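Local atomic coordinates of 2-polyprenyl-6-methoxyphenol hydroxylase-like FAD-dependent oxidoreductase (PDB entry 6UI5), a protein that binds flavin-adenine dinucleotide and belongs to the FAD-dependent oxidoreductases related to the aromatic-ring hydroxylases. Residues A285-Y290 with I301-N306; L346-P351 with Y357-M362; I388-V393 with L491-G496. All coordinates share one frame; numbering follows the deposited sequence.

Contact 1. Residues A285-Y290 with I301-N306; sequences AAHVHY and IGDAVN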
loop_
_atom_site.group_PDB
_atom_site.type_symbol
_atom_site.label_atom_id
_atom_site.label_comp_id
_atom_site.label_asym_id
_atom_site.label_seq_id
_atom_site.Cartn_x
_atom_site.Cartn_y
_atom_site.Cartn_z
ATOM N N ALA A 285 25.784 -9.365 4.100
ATOM C CA ALA A 285 26.550 -8.988 2.913
ATOM C C ALA A 285 25.672 -8.836 1.663
ATOM O O ALA A 285 26.043 -8.103 0.741
ATOM C CB ALA A 285 27.650 -10.021 2.663
ATOM N N ALA A 286 24.530 -9.515 1.586
ATOM C CA ALA A 286 23.683 -9.352 0.415
ATOM C C ALA A 286 22.585 -8.316 0.615
ATOM O O ALA A 286 22.167 -7.684 -0.368
ATOM C CB ALA A 286 23.061 -10.700 0.003
ATOM N N HIS A 287 22.142 -8.094 1.858
ATOM C CA HIS A 287 20.976 -7.241 2.060
ATOM C C HIS A 287 20.837 -6.934 3.543
ATOM O O HIS A 287 21.034 -7.824 4.387
ATOM C CB HIS A 287 19.693 -7.931 1.537
ATOM C CG HIS A 287 19.659 -9.389 1.844
ATOM N ND1 HIS A 287 19.258 -9.879 3.070
ATOM C CD2 HIS A 287 20.063 -10.462 1.121
ATOM C CE1 HIS A 287 19.387 -11.200 3.076
ATOM N NE2 HIS A 287 19.873 -11.579 1.907
ATOM N N VAL A 288 20.458 -5.684 3.840
ATOM C CA VAL A 288 20.307 -5.178 5.205
ATOM C C VAL A 288 19.194 -4.141 5.217
ATOM O O VAL A 288 18.883 -3.528 4.193
ATOM C CB VAL A 288 21.591 -4.512 5.759
ATOM C CG1 VAL A 288 22.737 -5.536 5.877
ATOM C CG2 VAL A 288 21.966 -3.349 4.881
ATOM N N HIS A 289 18.627 -3.909 6.402
ATOM C CA HIS A 289 17.419 -3.102 6.559
ATOM C C HIS A 289 17.134 -3.055 8.049
ATOM O O HIS A 289 17.797 -3.732 8.839
ATOM C CB HIS A 289 16.229 -3.698 5.806
ATOM C CG HIS A 289 16.103 -5.170 6.002
ATOM N ND1 HIS A 289 15.755 -5.731 7.212
ATOM C CD2 HIS A 289 16.347 -6.204 5.165
ATOM C CE1 HIS A 289 15.759 -7.048 7.103
ATOM N NE2 HIS A 289 16.116 -7.362 5.872
ATOM N N TYR A 290 16.135 -2.264 8.421
ATOM C CA TYR A 290 15.746 -2.187 9.817
ATOM C C TYR A 290 15.262 -3.556 10.295
ATOM O O TYR A 290 14.584 -4.288 9.550
ATOM C CB TYR A 290 14.658 -1.137 10.030
ATOM C CG TYR A 290 14.228 -0.980 11.461
ATOM C CD1 TYR A 290 14.988 -0.229 12.340
ATOM C CD2 TYR A 290 13.072 -1.570 11.938
ATOM C CE1 TYR A 290 14.616 -0.077 13.659
ATOM C CE2 TYR A 290 12.679 -1.414 13.257
ATOM C CZ TYR A 290 13.459 -0.669 14.116
ATOM O OH TYR A 290 13.099 -0.511 15.442
ATOM N N ILE A 301 19.247 -17.148 7.035
ATOM C CA ILE A 301 19.175 -18.600 7.017
ATOM C C ILE A 301 18.610 -19.076 5.678
ATOM O O ILE A 301 19.136 -20.013 5.065
ATOM C CB ILE A 301 18.339 -19.081 8.214
ATOM C CG1 ILE A 301 19.014 -18.670 9.525
ATOM C CG2 ILE A 301 18.197 -20.567 8.179
ATOM C CD1 ILE A 301 20.151 -19.577 9.886
ATOM N N GLY A 302 17.563 -18.398 5.189
ATOM C CA GLY A 302 17.015 -18.690 3.863
ATOM C C GLY A 302 18.061 -18.653 2.773
ATOM O O GLY A 302 18.089 -19.525 1.908
ATOM N N ASP A 303 18.970 -17.669 2.828
ATOM C CA ASP A 303 20.018 -17.574 1.815
ATOM C C ASP A 303 20.871 -18.840 1.802
ATOM O O ASP A 303 21.158 -19.411 0.742
ATOM C CB ASP A 303 20.905 -16.348 2.077
ATOM C CG ASP A 303 20.288 -15.024 1.614
ATOM O OD1 ASP A 303 19.261 -15.009 0.907
ATOM O OD2 ASP A 303 20.874 -13.973 1.952
ATOM N N ALA A 304 21.284 -19.296 2.983
ATOM C CA ALA A 304 22.207 -20.421 3.055
ATOM C C ALA A 304 21.516 -21.719 2.681
ATOM O O ALA A 304 22.119 -22.596 2.041
ATOM C CB ALA A 304 22.807 -20.531 4.468
ATOM N N VAL A 305 20.267 -21.884 3.111
ATOM C CA VAL A 305 19.555 -23.110 2.777
ATOM C C VAL A 305 19.378 -23.206 1.269
ATOM O O VAL A 305 19.605 -24.263 0.673
ATOM C CB VAL A 305 18.230 -23.166 3.555
ATOM C CG1 VAL A 305 17.371 -24.333 3.107
ATOM C CG2 VAL A 305 18.542 -23.279 5.066
ATOM N N ASN A 306 19.087 -22.075 0.616
ATOM C CA ASN A 306 19.014 -22.060 -0.842
ATOM C C ASN A 306 20.355 -22.414 -1.476
ATOM O O ASN A 306 20.416 -23.243 -2.383
ATOM C CB ASN A 306 18.547 -20.698 -1.330
ATOM C CG ASN A 306 18.260 -20.701 -2.825
ATOM O OD1 ASN A 306 19.178 -20.797 -3.638
ATOM N ND2 ASN A 306 16.979 -20.629 -3.194
#

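Contact 2. Residues L346-P351 with Y357-M362; sequences LALLYP and YMREMM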
loop_
_atom_site.group_PDB
_atom_site.type_symbol
_atom_site.label_atom_id
_atom_site.label_comp_id
_atom_site.label_asym_id
_atom_site.label_seq_id
_atom_site.Cartn_x
_atom_site.Cartn_y
_atom_site.Cartn_z
ATOM N N LEU A 346 8.558 1.243 7.887
ATOM C CA LEU A 346 9.073 2.483 8.479
ATOM C C LEU A 346 8.216 3.684 8.083
ATOM O O LEU A 346 8.058 4.626 8.873
ATOM C CB LEU A 346 10.532 2.720 8.077
ATOM C CG LEU A 346 11.595 1.878 8.788
ATOM C CD1 LEU A 346 12.998 2.353 8.426
ATOM C CD2 LEU A 346 11.390 1.897 10.298
ATOM N N ALA A 347 7.613 3.651 6.888
ATOM C CA ALA A 347 6.887 4.828 6.417
ATOM C C ALA A 347 5.552 5.008 7.113
ATOM O O ALA A 347 4.860 5.986 6.818
ATOM C CB ALA A 347 6.673 4.762 4.906
ATOM N N LEU A 348 5.166 4.092 8.004
ATOM C CA LEU A 348 4.047 4.323 8.911
ATOM C C LEU A 348 4.491 4.935 10.234
ATOM O O LEU A 348 3.652 5.152 11.119
ATOM C CB LEU A 348 3.276 3.024 9.180
ATOM C CG LEU A 348 2.537 2.387 8.001
ATOM C CD1 LEU A 348 3.481 1.698 7.080
ATOM C CD2 LEU A 348 1.456 1.413 8.464
ATOM N N LEU A 349 5.782 5.223 10.383
ATOM C CA LEU A 349 6.323 5.784 11.604
ATOM C C LEU A 349 6.859 7.191 11.415
ATOM O O LEU A 349 6.573 8.084 12.216
ATOM C CB LEU A 349 7.423 4.857 12.129
ATOM C CG LEU A 349 6.836 3.534 12.598
ATOM C CD1 LEU A 349 7.944 2.567 12.915
ATOM C CD2 LEU A 349 5.973 3.789 13.822
ATOM N N TYR A 350 7.611 7.419 10.353
ATOM C CA TYR A 350 8.344 8.652 10.235
ATOM C C TYR A 350 8.579 9.011 8.775
ATOM O O TYR A 350 8.832 8.145 7.964
ATOM C CB TYR A 350 9.673 8.516 10.992
ATOM C CG TYR A 350 10.542 9.752 10.962
ATOM C CD1 TYR A 350 10.432 10.734 11.949
ATOM C CD2 TYR A 350 11.474 9.944 9.950
ATOM C CE1 TYR A 350 11.228 11.867 11.923
ATOM C CE2 TYR A 350 12.256 11.077 9.907
ATOM C CZ TYR A 350 12.141 12.032 10.897
ATOM O OH TYR A 350 12.940 13.153 10.843
ATOM N N PRO A 351 8.539 10.305 8.440
ATOM C CA PRO A 351 8.186 11.420 9.328
ATOM C C PRO A 351 6.701 11.412 9.598
ATOM O O PRO A 351 5.960 10.672 8.932
ATOM C CB PRO A 351 8.599 12.660 8.540
ATOM C CG PRO A 351 8.694 12.217 7.125
ATOM C CD PRO A 351 9.071 10.764 7.148
ATOM N N TYR A 357 -0.951 9.646 6.745
ATOM C CA TYR A 357 -1.776 9.134 5.653
ATOM C C TYR A 357 -1.426 7.694 5.290
ATOM O O TYR A 357 -2.334 6.915 4.969
ATOM C CB TYR A 357 -1.665 10.045 4.421
ATOM C CG TYR A 357 -1.995 11.479 4.742
ATOM C CD1 TYR A 357 -3.294 11.847 5.086
ATOM C CD2 TYR A 357 -1.005 12.461 4.745
ATOM C CE1 TYR A 357 -3.605 13.154 5.415
ATOM C CE2 TYR A 357 -1.306 13.779 5.075
ATOM C CZ TYR A 357 -2.610 14.111 5.410
ATOM O OH TYR A 357 -2.941 15.390 5.740
ATOM N N MET A 358 -0.131 7.315 5.327
ATOM C CA MET A 358 0.240 5.931 5.021
ATOM C C MET A 358 -0.371 4.932 5.996
ATOM O O MET A 358 -0.488 3.755 5.649
ATOM C CB MET A 358 1.756 5.700 5.009
ATOM C CG MET A 358 2.529 6.656 4.200
ATOM S SD MET A 358 2.041 6.653 2.446
ATOM C CE MET A 358 1.781 4.924 2.036
ATOM N N ARG A 359 -0.750 5.371 7.197
ATOM C CA ARG A 359 -1.409 4.486 8.151
ATOM C C ARG A 359 -2.871 4.307 7.805
ATOM O O ARG A 359 -3.401 3.193 7.892
ATOM C CB ARG A 359 -1.298 5.032 9.574
ATOM C CG ARG A 359 0.083 4.941 10.184
ATOM C CD ARG A 359 0.053 5.539 11.582
ATOM N NE ARG A 359 -0.783 4.716 12.437
ATOM C CZ ARG A 359 -0.320 3.692 13.140
ATOM N NH1 ARG A 359 0.973 3.396 13.094
ATOM N NH2 ARG A 359 -1.145 2.968 13.885
ATOM N N GLU A 360 -3.542 5.406 7.462
ATOM C CA GLU A 360 -4.881 5.296 6.910
ATOM C C GLU A 360 -4.876 4.412 5.667
ATOM O O GLU A 360 -5.741 3.545 5.517
ATOM C CB GLU A 360 -5.443 6.695 6.622
ATOM C CG GLU A 360 -5.858 7.434 7.912
ATOM C CD GLU A 360 -6.489 8.808 7.681
ATOM O OE1 GLU A 360 -6.755 9.158 6.511
ATOM O OE2 GLU A 360 -6.710 9.544 8.676
ATOM N N MET A 361 -3.873 4.581 4.797
ATOM C CA MET A 361 -3.808 3.833 3.543
ATOM C C MET A 361 -3.704 2.335 3.811
ATOM O O MET A 361 -4.585 1.561 3.414
ATOM C CB MET A 361 -2.635 4.331 2.688
ATOM C CG MET A 361 -2.591 3.790 1.242
ATOM S SD MET A 361 -3.866 4.396 0.053
ATOM C CE MET A 361 -5.249 3.291 0.348
ATOM N N MET A 362 -2.642 1.912 4.513
ATOM C CA MET A 362 -2.524 0.520 4.944
ATOM C C MET A 362 -3.750 0.069 5.717
ATOM O O MET A 362 -4.125 -1.109 5.647
ATOM C CB MET A 362 -1.267 0.336 5.807
ATOM C CG MET A 362 -0.001 0.184 5.001
ATOM S SD MET A 362 -0.155 -1.265 3.937
ATOM C CE MET A 362 -0.350 -2.530 5.185
#

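Contact 3. Residues I388-V393 with L491-G496; sequences IAYEGV and LRTWFG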
loop_
_atom_site.group_PDB
_atom_site.type_symbol
_atom_site.label_atom_id
_atom_site.label_comp_id
_atom_site.label_asym_id
_atom_site.label_seq_id
_atom_site.Cartn_x
_atom_site.Cartn_y
_atom_site.Cartn_z
ATOM N N ILE A 388 8.281 -21.374 -10.161
ATOM C CA ILE A 388 8.401 -22.730 -10.694
ATOM C C ILE A 388 7.702 -22.741 -12.045
ATOM O O ILE A 388 6.483 -22.533 -12.118
ATOM C CB ILE A 388 7.791 -23.783 -9.752
ATOM C CG1 ILE A 388 8.486 -23.808 -8.386
ATOM C CG2 ILE A 388 7.785 -25.174 -10.422
ATOM C CD1 ILE A 388 9.787 -24.575 -8.344
ATOM N N ALA A 389 8.465 -22.957 -13.116
ATOM C CA ALA A 389 7.901 -23.142 -14.448
ATOM C C ALA A 389 8.809 -24.071 -15.242
ATOM O O ALA A 389 10.014 -24.150 -14.994
ATOM C CB ALA A 389 7.742 -21.824 -15.190
ATOM N N TYR A 390 8.226 -24.773 -16.199
ATOM C CA TYR A 390 8.969 -25.729 -17.000
ATOM C C TYR A 390 8.595 -25.551 -18.458
ATOM O O TYR A 390 7.471 -25.133 -18.777
ATOM C CB TYR A 390 8.697 -27.179 -16.547
ATOM C CG TYR A 390 9.007 -27.414 -15.090
ATOM C CD1 TYR A 390 10.319 -27.460 -14.650
ATOM C CD2 TYR A 390 7.988 -27.572 -14.151
ATOM C CE1 TYR A 390 10.615 -27.668 -13.329
ATOM C CE2 TYR A 390 8.270 -27.785 -12.827
ATOM C CZ TYR A 390 9.600 -27.824 -12.414
ATOM O OH TYR A 390 9.951 -28.030 -11.089
ATOM N N GLU A 391 9.541 -25.846 -19.346
ATOM C CA GLU A 391 9.239 -25.753 -20.766
ATOM C C GLU A 391 8.174 -26.777 -21.134
ATOM O O GLU A 391 8.179 -27.910 -20.637
ATOM C CB GLU A 391 10.499 -25.973 -21.612
ATOM C CG GLU A 391 11.206 -24.687 -22.111
ATOM C CD GLU A 391 10.249 -23.556 -22.549
ATOM O OE1 GLU A 391 9.120 -23.826 -23.018
ATOM O OE2 GLU A 391 10.630 -22.373 -22.425
ATOM N N GLY A 392 7.222 -26.360 -21.967
ATOM C CA GLY A 392 6.188 -27.282 -22.404
ATOM C C GLY A 392 4.964 -27.284 -21.524
ATOM O O GLY A 392 3.825 -27.126 -21.994
ATOM N N VAL A 393 5.200 -27.494 -20.231
ATOM C CA VAL A 393 4.155 -27.434 -19.206
ATOM C C VAL A 393 3.498 -26.058 -19.271
ATOM O O VAL A 393 4.209 -25.032 -19.299
ATOM C CB VAL A 393 4.739 -27.694 -17.800
ATOM C CG1 VAL A 393 3.646 -27.513 -16.738
ATOM C CG2 VAL A 393 5.332 -29.085 -17.733
ATOM N N LEU A 491 12.407 -33.127 -12.231
ATOM C CA LEU A 491 13.591 -33.816 -11.753
ATOM C C LEU A 491 14.810 -33.480 -12.601
ATOM O O LEU A 491 15.925 -33.358 -12.065
ATOM C CB LEU A 491 13.348 -35.319 -11.724
ATOM C CG LEU A 491 12.455 -35.712 -10.559
ATOM C CD1 LEU A 491 11.944 -37.119 -10.801
ATOM C CD2 LEU A 491 13.220 -35.611 -9.197
ATOM N N ARG A 492 14.626 -33.343 -13.924
ATOM C CA ARG A 492 15.764 -32.979 -14.765
ATOM C C ARG A 492 16.231 -31.553 -14.487
ATOM O O ARG A 492 17.440 -31.277 -14.503
ATOM C CB ARG A 492 15.428 -33.145 -16.239
ATOM C CG ARG A 492 15.233 -34.599 -16.631
ATOM C CD ARG A 492 14.620 -34.760 -18.030
ATOM N NE ARG A 492 14.322 -36.162 -18.305
ATOM C CZ ARG A 492 15.240 -37.073 -18.622
ATOM N NH1 ARG A 492 16.522 -36.727 -18.709
ATOM N NH2 ARG A 492 14.877 -38.333 -18.847
ATOM N N THR A 493 15.297 -30.632 -14.225
ATOM C CA THR A 493 15.721 -29.247 -14.167
ATOM C C THR A 493 16.370 -28.923 -12.826
ATOM O O THR A 493 17.288 -28.105 -12.786
ATOM C CB THR A 493 14.552 -28.296 -14.480
ATOM O OG1 THR A 493 13.801 -27.990 -13.300
ATOM C CG2 THR A 493 13.617 -28.875 -15.556
ATOM N N TRP A 494 15.954 -29.589 -11.744
ATOM C CA TRP A 494 16.468 -29.335 -10.406
ATOM C C TRP A 494 17.502 -30.351 -9.949
ATOM O O TRP A 494 18.444 -29.980 -9.246
ATOM C CB TRP A 494 15.324 -29.285 -9.391
ATOM C CG TRP A 494 14.468 -28.101 -9.615
ATOM C CD1 TRP A 494 13.149 -28.099 -9.896
ATOM C CD2 TRP A 494 14.881 -26.726 -9.589
ATOM N NE1 TRP A 494 12.693 -26.809 -10.056
ATOM C CE2 TRP A 494 13.740 -25.945 -9.876
ATOM C CE3 TRP A 494 16.098 -26.079 -9.330
ATOM C CZ2 TRP A 494 13.780 -24.546 -9.938
ATOM C CZ3 TRP A 494 16.141 -24.688 -9.394
ATOM C CH2 TRP A 494 14.987 -23.941 -9.692
ATOM N N PHE A 495 17.367 -31.620 -10.319
ATOM C CA PHE A 495 18.348 -32.611 -9.905
ATOM C C PHE A 495 19.189 -33.116 -11.068
ATOM O O PHE A 495 20.063 -33.974 -10.863
ATOM C CB PHE A 495 17.661 -33.784 -9.194
ATOM C CG PHE A 495 16.880 -33.379 -7.973
ATOM C CD1 PHE A 495 15.552 -33.002 -8.077
ATOM C CD2 PHE A 495 17.479 -33.379 -6.710
ATOM C CE1 PHE A 495 14.822 -32.633 -6.952
ATOM C CE2 PHE A 495 16.753 -33.017 -5.581
ATOM C CZ PHE A 495 15.420 -32.638 -5.699
ATOM N N GLY A 496 18.948 -32.614 -12.289
ATOM C CA GLY A 496 19.854 -32.911 -13.382
ATOM C C GLY A 496 19.652 -34.283 -14.006
ATOM O O GLY A 496 18.591 -34.905 -13.906
#

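Contact 1. Residues A285-Y290 with I301-N306
H287 and D303 reach for each other from opposite directions and meet through one hydrogen bond, from H287 NE2 to D303 OD2 at 2.6 Å. The carboxylate stands at the edge of the imidazole, and its plane is turned 77° from that of the ring. OD2 receives the N-H through its syn lone pair, on the side of the other oxygen, while lying slightly out of the ring plane; the N-H...O angle is 148°. H287 carries CG between its own backbone N and carbonyl carbon (chi1 40°), which directs NE2 at the helix. Beside the pair, A286 CB comes within 4.4 Å of D303 OD2. The carboxylate is gripped at both oxygens: OD2 also accepts from the backbone N of G283, and OD1 forms a salt bridge with R331. This fixes its rotation. The side chain of H287 lies about 6 Å from the bound FAD. Around the contact, the short strand 287-288 pairs antiparallel with strand 257-271, and helix 295-316, which carries D303, is flanked by helix 12-22 through I301, A304 and V305 and by helix 325-346 through N306.

Contact 2. Residues L346-P351 with Y357-M362
L348 and R359 bring their CA atoms to 5.5 Å, where the segment 346-351, which leaves helix 325-346, comes up against helix 352-365. L346 O accepts from both L349 N and Y350 N as the preceding helix ends, and a cis peptide bond leads into P351, the N-cap residue of the next helix. Between the two segments the contact is made by van der Waals packing. L348 lays CB alongside R359 CG at 3.9 Å, the two side chains crossing at a slant. Its CD2 methyl reaches the next helical turn and touches M362 CG at 4.0 Å, nearly at right angles to that side chain. M358 sets CG against A347 O at 3.6 Å, then bends at chi2 and chi3 (-60° and -40°), carrying its sulfur away from the turn. R359 bends at chi3 (66°), and its CD rests 3.6 Å from L348 O, which lies at the guanidinium edge; the charge is met by D77 in a salt bridge. L78 of strand 78-80 touches both L348 and R359. On the subunit interface, M358 packs on M358 of the second subunit. The arrangement is a short non-helical connection between two consecutive helices, 325-346 and 352-365, beside the subunit interface.

Contact 3. Residues I388-V393 with L491-G496
Y390 and W494 join the loop 388-393 to the end of helix 484-495 in the C-terminal domain, whose sequence family belongs to the thioredoxin clan. The polar interaction is a weak hydrogen bond from W494 NE1 to Y390 OH, 3.2 Å long and bent to 127° at the hydrogen. The hydroxyl lies at the edge of the indole, in its plane. Its stronger partner is the backbone O of A475, on strand 474-477, and it thereby links helix and sheet.

Aromatic contacts are oblique: the Y390 ring and the five-membered ring of W494 have centroids 6.0 Å apart and planes at 78°. R469 adds a cation-pi interaction with W494, and S326 and E330 of helix 325-346 also touch the indole, so the tryptophan bridges this domain to the long helix of the FAD-binding part.

Apolar packing adds to the contact. I388 extends CD1 to 4.3 Å from W494 CZ2, and Y390 CD1 lies 3.7 Å from the methyl CG2 of T493.

The hydroxyl of T493 meets both rings without a hydrogen bond to either. With CG2 beside its backbone N, T493 holds OG1 between that N and the carbonyl carbon (chi1 87°). This places OG1 over the rim of one indole face and also in the plane of the tyrosine ring, at its edge, 3.2 Å from Y390 CE1.

Contact 1 is the core contact, its centre about 5 Å from the centre of the chain, whereas the centres of contacts 2 and 3 each lie about 26 Å out. Contact 2 is nevertheless buried, with the second subunit within reach; contact 3 is partly buried, and no other chain of the assembly touches it. Helix 325-346 is common ground: it flanks contact 1, runs into the turn of contact 2 and meets the indole of contact 3. Contacts 1 and 2 also touch directly, Y290 CB lying 4.2 Å from L346 CD1. The chemistry of the three differs accordingly: a histidine-carboxylate hydrogen bond near FAD, largely apolar packing at a turn, and mixed polar and aromatic contacts between a loop and the C-terminal helix.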